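Local coordinates for cellulase IBT99 (Metagenomes, PDB 6WBT), which probably hydrolyses 6-phospho-alpha-glucosides as a family 4 glycoside hydrolase, using bound NAD and a manganese ion, at residues N149-V154 and G198-G203. Numbering follows the deposited sequence.
Sequences NPAAIV and GLNHYG. With MN (manganese (II) ion), chain E; NAD (nicotinamide-adenine-dinucleotide), chain G; G6P (6-O-phosphono-alpha-D-glucopyranose), chain F.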
loop_
_atom_site.group_PDB
_atom_site.type_symbol
_atom_site.label_atom_id
_atom_site.label_comp_id
_atom_site.label_asym_id
_atom_site.label_seq_id
_atom_site.Cartn_x
_atom_site.Cartn_y
_atom_site.Cartn_z
ATOM N N ASN A 149 14.053 -19.847 -20.723
ATOM C CA ASN A 149 14.471 -19.730 -19.338
ATOM C C ASN A 149 15.719 -18.866 -19.214
ATOM O O ASN A 149 16.482 -18.712 -20.173
ATOM C CB ASN A 149 14.740 -21.120 -18.753
ATOM C CG ASN A 149 13.484 -21.784 -18.225
ATOM O OD1 ASN A 149 12.528 -21.111 -17.839
ATOM N ND2 ASN A 149 13.483 -23.111 -18.196
ATOM N N PRO A 150 15.959 -18.265 -18.034
ATOM C CA PRO A 150 15.088 -18.271 -16.850
ATOM C C PRO A 150 13.892 -17.340 -17.012
ATOM O O PRO A 150 14.070 -16.126 -17.095
ATOM C CB PRO A 150 16.011 -17.782 -15.726
ATOM C CG PRO A 150 17.402 -17.914 -16.269
ATOM C CD PRO A 150 17.265 -17.663 -17.733
ATOM N N ALA A 151 12.687 -17.916 -17.048
ATOM C CA ALA A 151 11.490 -17.125 -17.310
ATOM C C ALA A 151 11.247 -16.083 -16.227
ATOM O O ALA A 151 10.617 -15.053 -16.491
ATOM C CB ALA A 151 10.276 -18.043 -17.448
ATOM N N ALA A 152 11.735 -16.324 -15.010
ATOM C CA ALA A 152 11.536 -15.363 -13.930
ATOM C C ALA A 152 12.369 -14.106 -14.149
ATOM O O ALA A 152 11.868 -12.984 -14.015
ATOM C CB ALA A 152 11.876 -16.005 -12.585
ATOM N N ILE A 153 13.648 -14.274 -14.492
ATOM C CA ILE A 153 14.537 -13.126 -14.623
ATOM C C ILE A 153 14.251 -12.363 -15.912
ATOM O O ILE A 153 14.250 -11.127 -15.927
ATOM C CB ILE A 153 16.006 -13.580 -14.543
ATOM C CG1 ILE A 153 16.292 -14.203 -13.175
ATOM C CG2 ILE A 153 16.946 -12.411 -14.808
ATOM C CD1 ILE A 153 17.677 -14.791 -13.049
ATOM N N VAL A 154 13.996 -13.081 -17.009
ATOM C CA VAL A 154 13.807 -12.406 -18.289
ATOM C C VAL A 154 12.487 -11.645 -18.317
ATOM O O VAL A 154 12.386 -10.592 -18.958
ATOM C CB VAL A 154 13.910 -13.412 -19.454
ATOM C CG1 VAL A 154 15.247 -14.137 -19.412
ATOM C CG2 VAL A 154 12.754 -14.402 -19.427
ATOM N N GLY A 198 3.016 -17.407 -6.937
ATOM C CA GLY A 198 4.436 -17.403 -6.674
ATOM C C GLY A 198 5.197 -16.884 -7.871
ATOM O O GLY A 198 4.630 -16.246 -8.765
ATOM N N LEU A 199 6.498 -17.151 -7.882
ATOM C CA LEU A 199 7.362 -16.797 -8.997
ATOM C C LEU A 199 7.610 -18.024 -9.870
ATOM O O LEU A 199 7.204 -19.142 -9.545
ATOM C CB LEU A 199 8.687 -16.218 -8.492
ATOM C CG LEU A 199 8.595 -15.008 -7.561
ATOM C CD1 LEU A 199 9.984 -14.525 -7.171
ATOM C CD2 LEU A 199 7.796 -13.885 -8.205
ATOM N N ASN A 200 8.285 -17.801 -10.995
ATOM C CA ASN A 200 8.616 -18.906 -11.887
ATOM C C ASN A 200 9.574 -19.866 -11.192
ATOM O O ASN A 200 10.618 -19.456 -10.677
ATOM C CB ASN A 200 9.229 -18.380 -13.185
ATOM C CG ASN A 200 9.602 -19.492 -14.147
ATOM O OD1 ASN A 200 10.774 -19.687 -14.470
ATOM N ND2 ASN A 200 8.603 -20.235 -14.606
ATOM N N HIS A 201 9.202 -21.151 -11.178
ATOM C CA HIS A 201 9.931 -22.183 -10.441
ATOM C C HIS A 201 10.043 -21.828 -8.960
ATOM O O HIS A 201 11.057 -22.102 -8.314
ATOM C CB HIS A 201 11.318 -22.430 -11.046
ATOM C CG HIS A 201 11.285 -22.847 -12.484
ATOM N ND1 HIS A 201 12.394 -22.788 -13.300
ATOM C CD2 HIS A 201 10.279 -23.333 -13.249
ATOM C CE1 HIS A 201 12.072 -23.217 -14.508
ATOM N NE2 HIS A 201 10.796 -23.554 -14.504
ATOM N N TYR A 202 8.988 -21.217 -8.420
ATOM C CA TYR A 202 9.006 -20.677 -7.067
ATOM C C TYR A 202 7.581 -20.443 -6.578
ATOM O O TYR A 202 7.297 -19.425 -5.939
ATOM C CB TYR A 202 9.807 -19.374 -7.032
ATOM C CG TYR A 202 10.504 -19.085 -5.721
ATOM C CD1 TYR A 202 11.674 -19.745 -5.377
ATOM C CD2 TYR A 202 10.000 -18.138 -4.838
ATOM C CE1 TYR A 202 12.318 -19.483 -4.187
ATOM C CE2 TYR A 202 10.639 -17.867 -3.644
ATOM C CZ TYR A 202 11.797 -18.543 -3.324
ATOM O OH TYR A 202 12.440 -18.279 -2.137
ATOM N N GLY A 203 6.681 -21.384 -6.867
ATOM C CA GLY A 203 5.272 -21.195 -6.578
ATOM C C GLY A 203 4.644 -22.292 -5.746
ATOM O O GLY A 203 5.337 -23.184 -5.245
HETATM MN MN MN E . 10.199 -23.378 -16.524
HETATM P PA NAD G . 19.410 -25.831 -27.152
HETATM O O1A NAD G . 20.708 -25.330 -26.614
HETATM O O2A NAD G . 19.337 -27.253 -27.601
HETATM O O5B NAD G . 18.938 -24.867 -28.348
HETATM C C5B NAD G . 18.811 -23.439 -28.106
HETATM C C4B NAD G . 18.881 -22.703 -29.423
HETATM O O4B NAD G . 18.816 -21.271 -29.188
HETATM C C3B NAD G . 20.156 -22.927 -30.254
HETATM O O3B NAD G . 19.802 -23.229 -31.598
HETATM C C2B NAD G . 20.858 -21.566 -30.181
HETATM O O2B NAD G . 21.739 -21.312 -31.253
HETATM C C1B NAD G . 19.647 -20.645 -30.136
HETATM N N9A NAD G . 19.943 -19.286 -29.698
HETATM C C8A NAD G . 20.857 -18.910 -28.745
HETATM N N7A NAD G . 20.918 -17.615 -28.562
HETATM C C5A NAD G . 19.994 -17.098 -29.459
HETATM C C6A NAD G . 19.596 -15.779 -29.750
HETATM N N6A NAD G . 20.099 -14.705 -29.147
HETATM N N1A NAD G . 18.651 -15.608 -30.704
HETATM C C2A NAD G . 18.150 -16.693 -31.308
HETATM N N3A NAD G . 18.447 -17.976 -31.116
HETATM C C4A NAD G . 19.387 -18.118 -30.168
HETATM O O3 NAD G . 18.264 -25.582 -26.058
HETATM P PN NAD G . 17.056 -26.497 -25.530
HETATM O O1N NAD G . 16.268 -26.983 -26.700
HETATM O O2N NAD G . 17.596 -27.502 -24.567
HETATM O O5D NAD G . 16.200 -25.403 -24.731
HETATM C C5D NAD G . 15.803 -24.205 -25.443
HETATM C C4D NAD G . 15.249 -23.204 -24.460
HETATM O O4D NAD G . 13.969 -23.672 -23.979
HETATM C C3D NAD G . 16.091 -22.975 -23.196
HETATM O O3D NAD G . 16.177 -21.582 -22.925
HETATM C C2D NAD G . 15.246 -23.696 -22.141
HETATM O O2D NAD G . 15.518 -23.315 -20.802
HETATM C C1D NAD G . 13.847 -23.321 -22.611
HETATM N N1N NAD G . 12.790 -24.167 -21.989
HETATM C C2N NAD G . 11.978 -23.639 -21.021
HETATM C C3N NAD G . 11.007 -24.418 -20.411
HETATM C C7N NAD G . 10.109 -23.760 -19.394
HETATM O O7N NAD G . 9.727 -24.402 -18.420
HETATM N N7N NAD G . 9.738 -22.507 -19.620
HETATM C C4N NAD G . 10.889 -25.757 -20.771
HETATM C C5N NAD G . 11.688 -26.266 -21.771
HETATM C C6N NAD G . 12.629 -25.456 -22.369
HETATM C C1 G6P F . 10.730 -28.234 -17.159
HETATM C C2 G6P F . 11.203 -26.892 -16.608
HETATM C C3 G6P F . 12.351 -26.331 -17.438
HETATM C C4 G6P F . 13.442 -27.381 -17.614
HETATM C C5 G6P F . 12.827 -28.655 -18.180
HETATM C C6 G6P F . 13.865 -29.745 -18.433
HETATM O O1 G6P F . 10.143 -28.040 -18.450
HETATM O O2 G6P F . 10.114 -25.962 -16.614
HETATM O O3 G6P F . 12.891 -25.175 -16.792
HETATM O O4 G6P F . 14.450 -26.889 -18.503
HETATM O O5 G6P F . 11.834 -29.133 -17.273
HETATM O O6 G6P F . 15.185 -29.257 -18.202
HETATM P P G6P F . 16.450 -30.107 -18.720
HETATM O O1P G6P F . 17.460 -29.982 -17.606
HETATM O O2P G6P F . 16.843 -29.440 -20.016
HETATM O O3P G6P F . 15.894 -31.501 -18.895
#
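Ala152, in the first turn of helix 151-161, meets Asn200 of the type II turn Leu199-Tyr202 that leads into strand 202-210; Ala152 CA and Asn200 CA lie 5.0 Å apart. A cis peptide precedes Pro150, the helix N-cap, and Ala151 N donates to a lone pair of Asn149 OD1, closing an Asx turn. Asn200 reaches across with CG anti to its backbone N (chi1 180°): Asn200 CB packs on Ala152 CB at 3.6 Å, OD1 lies against Ala151 CB and over the centre of the His201 ring, and ND2 is hydrogen-bonded to Glu360 OE1. His201 NE2 binds manganese at 2.1 Å, while ND1 is hydrogen-bonded to Thr111 OG1. Asn149 ND2 lies at the ring's edge, 4.0 Å from His201 CE1. It also makes weak hydrogen bonds to sugar O3 and NAD ribose O2D. Replacing Asn149 with an alanine removes the amide, which would probably deprive both oxygens of a weak donor and leave Ala151 N without its Asx-turn acceptor. Cys171, NAD O7N and, at a longer distance, sugar O2 also bind the metal, a site characteristic of NAD- and metal-dependent family 4 glycoside hydrolases, consistent with a junction of Rossmann-type and C-terminal domains.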